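PDB 2RIJ: 2,3,4,5-tetrahydropyridine-2,6-dicarboxylate N-succinyltransferase from Campylobacter jejuni, which probably catalyses succinyl transfer from succinyl-CoA to tetrahydrodipicolinate, giving N-succinyl-L-2-amino-6-oxopimelate in lysine biosynthesis. Local coordinates for residues 153-158 with 246-251; 213-218 with 232-237; 253-258 with 265-270. All blocks are in the same frame, centred on the assembly; numbering follows the deposited sequence.

Contact 1 of 3, residues 153-158 with 246-251; sequences VPLRSI and NFNAGT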
loop_
_atom_site.group_PDB
_atom_site.type_symbol
_atom_site.label_atom_id
_atom_site.label_comp_id
_atom_site.label_asym_id
_atom_site.label_seq_id
_atom_site.Cartn_x
_atom_site.Cartn_y
_atom_site.Cartn_z
ATOM N N VAL A 153 10.413 -49.280 1.270
ATOM C CA VAL A 153 9.884 -48.560 2.422
ATOM C C VAL A 153 9.537 -47.115 2.022
ATOM O O VAL A 153 10.126 -46.557 1.084
ATOM C CB VAL A 153 10.880 -48.511 3.618
ATOM C CG1 VAL A 153 11.296 -49.956 4.067
ATOM C CG2 VAL A 153 12.108 -47.616 3.302
ATOM N N PRO A 154 8.540 -46.521 2.691
ATOM C CA PRO A 154 8.195 -45.114 2.400
ATOM C C PRO A 154 9.208 -44.099 2.862
ATOM O O PRO A 154 9.977 -44.345 3.807
ATOM C CB PRO A 154 6.867 -44.896 3.130
ATOM C CG PRO A 154 6.416 -46.249 3.565
ATOM C CD PRO A 154 7.589 -47.129 3.652
ATOM N N LEU A 155 9.210 -42.970 2.160
ATOM C CA LEU A 155 10.016 -41.806 2.545
ATOM C C LEU A 155 9.782 -41.483 4.021
ATOM O O LEU A 155 8.660 -41.643 4.536
ATOM C CB LEU A 155 9.642 -40.622 1.678
ATOM C CG LEU A 155 10.184 -40.647 0.255
ATOM C CD1 LEU A 155 9.478 -39.638 -0.679
ATOM C CD2 LEU A 155 11.702 -40.363 0.366
ATOM N N ARG A 156 10.857 -41.112 4.694
ATOM C CA ARG A 156 10.895 -40.774 6.137
ATOM C C ARG A 156 10.690 -41.911 7.146
ATOM O O ARG A 156 10.817 -41.688 8.359
ATOM C CB ARG A 156 9.879 -39.682 6.472
ATOM C CG ARG A 156 9.932 -38.443 5.648
ATOM C CD ARG A 156 8.747 -37.566 6.139
ATOM N NE ARG A 156 8.575 -36.398 5.351
ATOM C CZ ARG A 156 7.419 -35.768 5.225
ATOM N NH1 ARG A 156 6.322 -36.194 5.830
ATOM N NH2 ARG A 156 7.358 -34.695 4.483
ATOM N N SER A 157 10.466 -43.116 6.664
ATOM C CA SER A 157 10.012 -44.203 7.503
ATOM C C SER A 157 11.167 -44.952 8.166
ATOM O O SER A 157 10.916 -45.782 9.025
ATOM C CB SER A 157 9.131 -45.134 6.681
ATOM O OG SER A 157 9.914 -45.941 5.836
ATOM N N ILE A 158 12.423 -44.673 7.793
ATOM C CA ILE A 158 13.548 -45.396 8.386
ATOM C C ILE A 158 14.630 -44.487 8.930
ATOM O O ILE A 158 14.767 -43.340 8.520
ATOM C CB ILE A 158 14.170 -46.471 7.412
ATOM C CG1 ILE A 158 14.712 -45.830 6.135
ATOM C CG2 ILE A 158 13.178 -47.622 7.114
ATOM C CD1 ILE A 158 15.536 -46.815 5.314
ATOM N N ASN A 246 17.055 -34.540 -3.073
ATOM C CA ASN A 246 18.017 -34.985 -2.091
ATOM C C ASN A 246 17.617 -36.368 -1.522
ATOM O O ASN A 246 16.561 -36.965 -1.862
ATOM C CB ASN A 246 18.104 -33.931 -0.989
ATOM C CG ASN A 246 19.473 -33.868 -0.300
ATOM O OD1 ASN A 246 20.225 -34.815 -0.304
ATOM N ND2 ASN A 246 19.811 -32.698 0.229
ATOM N N PHE A 247 18.486 -36.931 -0.697
ATOM C CA PHE A 247 18.156 -38.208 -0.078
ATOM C C PHE A 247 17.002 -38.050 0.900
ATOM O O PHE A 247 16.778 -36.938 1.457
ATOM C CB PHE A 247 19.383 -38.833 0.598
ATOM C CG PHE A 247 19.738 -38.223 1.885
ATOM C CD1 PHE A 247 20.608 -37.179 1.935
ATOM C CD2 PHE A 247 19.223 -38.725 3.067
ATOM C CE1 PHE A 247 20.970 -36.619 3.142
ATOM C CE2 PHE A 247 19.595 -38.184 4.282
ATOM C CZ PHE A 247 20.445 -37.124 4.312
ATOM N N ASN A 248 16.244 -39.142 1.070
ATOM C CA ASN A 248 15.021 -39.160 1.895
ATOM C C ASN A 248 14.044 -38.017 1.479
ATOM O O ASN A 248 13.400 -37.387 2.322
ATOM C CB ASN A 248 15.424 -39.033 3.375
ATOM C CG ASN A 248 14.349 -39.461 4.319
ATOM O OD1 ASN A 248 13.596 -40.421 4.069
ATOM N ND2 ASN A 248 14.259 -38.741 5.440
ATOM N N ALA A 249 13.951 -37.789 0.167
ATOM C CA ALA A 249 13.048 -36.833 -0.440
ATOM C C ALA A 249 12.513 -37.429 -1.720
ATOM O O ALA A 249 13.138 -38.308 -2.314
ATOM C CB ALA A 249 13.774 -35.477 -0.774
ATOM N N GLY A 250 11.370 -36.931 -2.159
ATOM C CA GLY A 250 10.865 -37.242 -3.483
ATOM C C GLY A 250 9.374 -37.092 -3.654
ATOM O O GLY A 250 8.750 -36.178 -3.097
ATOM N N THR A 251 8.820 -38.012 -4.441
ATOM C CA THR A 251 7.486 -37.901 -4.972
ATOM C C THR A 251 6.736 -39.178 -4.613
ATOM O O THR A 251 7.313 -40.263 -4.607
ATOM C CB THR A 251 7.464 -37.696 -6.512
ATOM O OG1 THR A 251 8.041 -38.822 -7.190
ATOM C CG2 THR A 251 8.247 -36.408 -6.895
HETATM O O HOH W 1 12.916 -38.950 8.106
HETATM O O HOH W 2 13.601 -42.432 6.093
#
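Leu155 and Asn248 carry most of this contact, with Arg156 beside them. It places a type II beta turn, Pro154 to Ser157, against the start of the left-handed parallel beta-helix. The turn comes from the N-terminal part of the chain, between helices 138-149 and 163-166. Leu155 lays both methyls along the backbone of the other segment. Leu155 CD2 lies 3.4 Å from Ala249 N, and Leu155 CD1 lies 3.6 Å from Gly250 N. Strand 266-267 covers the same leucine through Ile266. Polar bonding lies beside this apolar patch. Asn248 has CG anti to its backbone N (chi1 -162°), which carries the amide across to the turn. Asn248 OD1 accepts from Arg156 N at 2.9 Å, with an N-H...O angle of 149°. The donor sits 21° off the carbonyl plane. Arg156 passes Asn248 with its CG, and the rest of its chain leads away. NE bonds Ser264 O and NH2 bonds Ser292 OG, both in later coils. Two waters also bond the amide. One accepts from Asn248 ND2. The other accepts from Ile158 N and donates to Asn248 OD1 at 2.9 Å, a second bond to that oxygen.

Contact 2 of 3, residues 213-218 with 232-237; sequences IPEDNT and LAAGTT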
loop_
_atom_site.group_PDB
_atom_site.type_symbol
_atom_site.label_atom_id
_atom_site.label_comp_id
_atom_site.label_asym_id
_atom_site.label_seq_id
_atom_site.Cartn_x
_atom_site.Cartn_y
_atom_site.Cartn_z
ATOM N N ILE A 213 17.508 -48.417 -11.271
ATOM C CA ILE A 213 17.014 -48.387 -12.623
ATOM C C ILE A 213 15.596 -47.859 -12.560
ATOM O O ILE A 213 14.718 -48.526 -11.993
ATOM C CB ILE A 213 17.034 -49.787 -13.265
ATOM C CG1 ILE A 213 18.454 -50.366 -13.263
ATOM C CG2 ILE A 213 16.448 -49.753 -14.735
ATOM C CD1 ILE A 213 18.562 -51.896 -13.566
ATOM N N PRO A 214 15.350 -46.675 -13.137
ATOM C CA PRO A 214 13.980 -46.140 -13.111
ATOM C C PRO A 214 12.982 -47.049 -13.837
ATOM O O PRO A 214 13.384 -47.869 -14.659
ATOM C CB PRO A 214 14.114 -44.845 -13.916
ATOM C CG PRO A 214 15.498 -44.418 -13.738
ATOM C CD PRO A 214 16.270 -45.709 -13.791
ATOM N N GLU A 215 11.715 -46.860 -13.532
ATOM C CA GLU A 215 10.601 -47.489 -14.267
ATOM C C GLU A 215 10.631 -46.945 -15.675
ATOM O O GLU A 215 11.265 -45.911 -15.967
ATOM C CB GLU A 215 9.272 -47.116 -13.623
ATOM C CG GLU A 215 9.088 -47.644 -12.206
ATOM C CD GLU A 215 9.567 -46.678 -11.113
ATOM O OE1 GLU A 215 10.215 -45.635 -11.417
ATOM O OE2 GLU A 215 9.291 -46.981 -9.935
ATOM N N ASP A 216 9.960 -47.630 -16.587
ATOM C CA ASP A 216 10.003 -47.202 -17.980
ATOM C C ASP A 216 9.399 -45.830 -18.251
ATOM O O ASP A 216 9.724 -45.202 -19.279
ATOM C CB ASP A 216 9.248 -48.189 -18.896
ATOM C CG ASP A 216 9.981 -49.501 -19.125
ATOM O OD1 ASP A 216 11.207 -49.597 -18.964
ATOM O OD2 ASP A 216 9.281 -50.451 -19.506
ATOM N N ASN A 217 8.510 -45.383 -17.366
ATOM C CA ASN A 217 7.901 -44.045 -17.465
ATOM C C ASN A 217 8.484 -42.983 -16.510
ATOM O O ASN A 217 7.877 -41.908 -16.340
ATOM C CB ASN A 217 6.387 -44.101 -17.287
ATOM C CG ASN A 217 5.953 -44.672 -15.930
ATOM O OD1 ASN A 217 6.696 -45.385 -15.276
ATOM N ND2 ASN A 217 4.723 -44.329 -15.503
ATOM N N THR A 218 9.666 -43.258 -15.952
ATOM C CA THR A 218 10.361 -42.329 -15.070
ATOM C C THR A 218 11.581 -41.828 -15.776
ATOM O O THR A 218 12.374 -42.584 -16.362
ATOM C CB THR A 218 10.715 -42.992 -13.761
ATOM O OG1 THR A 218 9.508 -43.397 -13.144
ATOM C CG2 THR A 218 11.507 -42.075 -12.832
ATOM N N LEU A 232 11.508 -41.691 -6.109
ATOM C CA LEU A 232 10.709 -41.158 -7.204
ATOM C C LEU A 232 9.607 -42.140 -7.605
ATOM O O LEU A 232 9.893 -43.233 -8.077
ATOM C CB LEU A 232 11.618 -40.871 -8.384
ATOM C CG LEU A 232 12.890 -40.029 -8.130
ATOM C CD1 LEU A 232 13.574 -39.801 -9.503
ATOM C CD2 LEU A 232 12.579 -38.687 -7.385
ATOM N N ALA A 233 8.352 -41.748 -7.419
ATOM C CA ALA A 233 7.214 -42.570 -7.847
ATOM C C ALA A 233 7.247 -42.709 -9.351
ATOM O O ALA A 233 7.714 -41.800 -10.062
ATOM C CB ALA A 233 5.866 -41.985 -7.367
ATOM N N ALA A 234 6.792 -43.862 -9.823
ATOM C CA ALA A 234 6.719 -44.184 -11.265
ATOM C C ALA A 234 6.012 -43.047 -12.006
ATOM O O ALA A 234 4.972 -42.540 -11.566
ATOM C CB ALA A 234 5.999 -45.571 -11.501
ATOM N N GLY A 235 6.613 -42.615 -13.111
ATOM C CA GLY A 235 6.027 -41.578 -13.895
ATOM C C GLY A 235 6.601 -40.210 -13.594
ATOM O O GLY A 235 6.264 -39.261 -14.270
ATOM N N THR A 236 7.453 -40.079 -12.565
ATOM C CA THR A 236 8.082 -38.773 -12.301
ATOM C C THR A 236 9.098 -38.373 -13.380
ATOM O O THR A 236 9.793 -39.239 -13.920
ATOM C CB THR A 236 8.757 -38.858 -10.910
ATOM O OG1 THR A 236 7.720 -39.070 -9.926
ATOM C CG2 THR A 236 9.593 -37.583 -10.531
ATOM N N THR A 237 9.196 -37.070 -13.665
ATOM C CA THR A 237 10.221 -36.462 -14.526
ATOM C C THR A 237 11.025 -35.452 -13.720
ATOM O O THR A 237 10.468 -34.526 -13.100
ATOM C CB THR A 237 9.598 -35.756 -15.748
ATOM O OG1 THR A 237 8.768 -36.684 -16.459
ATOM C CG2 THR A 237 10.646 -35.177 -16.702
HETATM O O HOH W 3 12.354 -45.088 -9.506
HETATM O O HOH W 4 8.429 -39.401 -17.257
#
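Thr218 and Gly235 meet where two beta turns pack side by side. Glu215 to Thr218 form a type I turn, and Ala233 to Thr236 form a type II turn with Gly235 at its third position. The tight part centres on the Thr218 hydroxyl. Thr218 OG1 accepts from Gly235 N at 3.0 Å, with an N-H...O angle of 153°. Thr218 OG1 also donates to Glu215 OE1 at 2.9 Å. The hydroxyl meets that oxygen from above the carboxylate plane, 40° out of it. OG1 lies anti to the carbonyl carbon of Thr218 (chi1 -61°), and this turns it to the second turn. The backbones are close as well. Two CA-H...O contacts run in opposite senses, Gly235 CA to Asn217 O at 3.1 Å and Thr218 CA to Thr236 O at 3.3 Å.

The outer part is looser. The amide of Asn217 lies broadside to Gly235, with Asn217 ND2 3.4 Å from Gly235 CA. Ala234 CB packs against the bent Glu215 side chain, 3.8 Å from Glu215 CD. Both Asn217 and Ala234 are exposed to solvent. A water donates to Asn217 O at 2.7 Å and also bonds Thr237 OG1. The carboxylate has a further partner, for Glu215 OE2 forms a salt bridge with Lys151, which also bonds Leu232 O. Arg184 of a third subunit forms a salt bridge with Asp216.

The two segments run into strands 219-220 and 237-238. These are parallel neighbours, and 219-220 is the outermost strand of its sheet within this chain. The paired turns thus lie just before two neighbouring strands of the first coils.

Contact 3 of 3, residues 253-258 with 265-270; sequences GACMVE and AIVGEG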
loop_
_atom_site.group_PDB
_atom_site.type_symbol
_atom_site.label_atom_id
_atom_site.label_comp_id
_atom_site.label_asym_id
_atom_site.label_seq_id
_atom_site.Cartn_x
_atom_site.Cartn_y
_atom_site.Cartn_z
ATOM N N GLY A 253 3.707 -39.789 -6.286
ATOM C CA GLY A 253 2.990 -40.139 -7.492
ATOM C C GLY A 253 3.699 -39.457 -8.610
ATOM O O GLY A 253 4.656 -38.698 -8.383
ATOM N N ALA A 254 3.242 -39.666 -9.824
ATOM C CA ALA A 254 3.895 -39.028 -10.981
ATOM C C ALA A 254 3.804 -37.508 -10.875
ATOM O O ALA A 254 2.700 -36.980 -10.786
ATOM C CB ALA A 254 3.232 -39.510 -12.292
ATOM N N CYS A 255 4.959 -36.822 -10.910
ATOM C CA CYS A 255 5.079 -35.373 -10.839
ATOM C C CYS A 255 6.096 -34.894 -11.857
ATOM O O CYS A 255 7.074 -35.585 -12.138
ATOM C CB CYS A 255 5.659 -34.950 -9.502
ATOM S SG CYS A 255 4.568 -35.253 -8.123
HETATM N N MSE A 256 5.888 -33.693 -12.336
HETATM C CA MSE A 256 6.894 -32.953 -13.124
HETATM C C MSE A 256 7.737 -32.120 -12.160
HETATM O O MSE A 256 7.210 -31.255 -11.476
HETATM C CB MSE A 256 6.195 -32.030 -14.091
HETATM C CG MSE A 256 7.141 -31.078 -14.829
HETATM SE SE MSE A 256 8.512 -32.069 -15.875
HETATM C CE MSE A 256 7.279 -33.169 -16.952
ATOM N N VAL A 257 9.030 -32.387 -12.086
ATOM C CA VAL A 257 9.898 -31.715 -11.143
ATOM C C VAL A 257 10.998 -30.915 -11.907
ATOM O O VAL A 257 11.818 -31.460 -12.622
ATOM C CB VAL A 257 10.523 -32.680 -10.147
ATOM C CG1 VAL A 257 11.462 -31.919 -9.137
ATOM C CG2 VAL A 257 9.438 -33.527 -9.449
ATOM N N GLU A 258 10.935 -29.615 -11.734
ATOM C CA GLU A 258 11.850 -28.667 -12.308
ATOM C C GLU A 258 12.487 -27.757 -11.258
ATOM O O GLU A 258 13.218 -26.788 -11.575
ATOM C CB GLU A 258 11.160 -27.878 -13.376
ATOM C CG GLU A 258 10.299 -28.702 -14.234
ATOM C CD GLU A 258 9.871 -27.935 -15.474
ATOM O OE1 GLU A 258 10.767 -27.522 -16.216
ATOM O OE2 GLU A 258 8.674 -27.724 -15.708
ATOM N N ALA A 265 11.392 -33.718 2.396
ATOM C CA ALA A 265 10.223 -33.160 1.668
ATOM C C ALA A 265 9.637 -34.234 0.771
ATOM O O ALA A 265 10.391 -35.016 0.134
ATOM C CB ALA A 265 10.613 -31.906 0.870
ATOM N N ILE A 266 8.305 -34.279 0.739
ATOM C CA ILE A 266 7.524 -35.211 -0.054
ATOM C C ILE A 266 6.513 -34.439 -0.866
ATOM O O ILE A 266 5.833 -33.543 -0.340
ATOM C CB ILE A 266 6.757 -36.263 0.818
ATOM C CG1 ILE A 266 7.742 -37.100 1.666
ATOM C CG2 ILE A 266 5.950 -37.201 -0.071
ATOM C CD1 ILE A 266 7.051 -37.974 2.749
ATOM N N VAL A 267 6.451 -34.771 -2.153
ATOM C CA VAL A 267 5.557 -34.131 -3.118
ATOM C C VAL A 267 4.554 -35.179 -3.630
ATOM O O VAL A 267 4.938 -36.230 -4.104
ATOM C CB VAL A 267 6.362 -33.484 -4.259
ATOM C CG1 VAL A 267 5.462 -32.825 -5.301
ATOM C CG2 VAL A 267 7.396 -32.472 -3.681
ATOM N N GLY A 268 3.272 -34.846 -3.558
ATOM C CA GLY A 268 2.189 -35.782 -3.854
ATOM C C GLY A 268 1.877 -35.845 -5.334
ATOM O O GLY A 268 2.248 -34.973 -6.118
ATOM N N GLU A 269 1.162 -36.902 -5.698
ATOM C CA GLU A 269 0.802 -37.198 -7.090
ATOM C C GLU A 269 0.180 -36.060 -7.860
ATOM O O GLU A 269 -0.766 -35.382 -7.379
ATOM C CB GLU A 269 -0.212 -38.357 -7.063
ATOM C CG GLU A 269 -0.657 -38.816 -8.415
ATOM C CD GLU A 269 -1.502 -40.101 -8.245
ATOM O OE1 GLU A 269 -2.647 -39.989 -7.736
ATOM O OE2 GLU A 269 -0.967 -41.206 -8.523
ATOM N N GLY A 270 0.655 -35.865 -9.095
ATOM C CA GLY A 270 0.105 -34.895 -9.991
ATOM C C GLY A 270 0.593 -33.478 -9.751
ATOM O O GLY A 270 0.115 -32.563 -10.382
HETATM O O HOH W 5 1.129 -41.507 -10.191
#
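Gly270 N donates to Ala254 O at 2.9 Å, the one direct hydrogen bond between the two segments. The N-H...O angle is 151°, and the donor lies 32° off the carbonyl plane. The bond joins turns of successive coils in the left-handed parallel beta-helix. A water makes a second, indirect link. It accepts from Ala254 N and donates to Glu269 OE2 at 2.7 Å.

Backbones come very close at Gly253. Gly253 CA lies 3.7 Å from Glu269 CA and equally near Glu269 CB. Gly253 has no side chain, and the backbones meet directly. The Glu269 chain leaves CB pointing opposite the backbone N (chi1 -178°) and passes alongside Gly253, with Glu269 CG 4.0 Å from Gly253 CA. Its carboxylate then reaches the bridging water on the exposed side. Gly253 N is buried here and has no polar partner in the model.

Cys255 lines the inner side of the contact. Cys255 SG touches Gly268 O at 3.1 Å and packs on Val267 CG1 at 3.8 Å. Gly268 O also accepts a hydrogen bond from Ser271 OG. Val267 packs further on Ile279 of strand 278-279, which continues this apolar cluster.

The segments belong to different faces of the beta-helix. Strand 256-257 lies between strands 237-238 and 272-273, and it leads into Glu258, the predicted acyl-anhydride residue. Strand 266-267 lies between strands 250-251 and 292-293 in a separate sheet. The contact thus sits between these two sheets of the beta-helix.

The three contacts follow the early coils of the left-handed parallel beta-helix. Contact 2 is nested within the chain loop closed by contact 1, and contact 3 follows both. The centres of contacts 1 and 2 lie about 15 Å apart. The centres of contacts 2 and 3 lie about 11 Å apart. Strands 250-251 and 266-267 pair in one sheet and link contacts 1 and 3. Strands 237-238 and 256-257 pair in another and link contacts 2 and 3. Thr251 OG1 joins contact 1 to Thr236 and Ala233 of contact 2. Contact 1 joins the N-terminal region to the coils. Contacts 2 and 3 lie within or beside them, and contact 3 holds the predicted active-site residue Glu258.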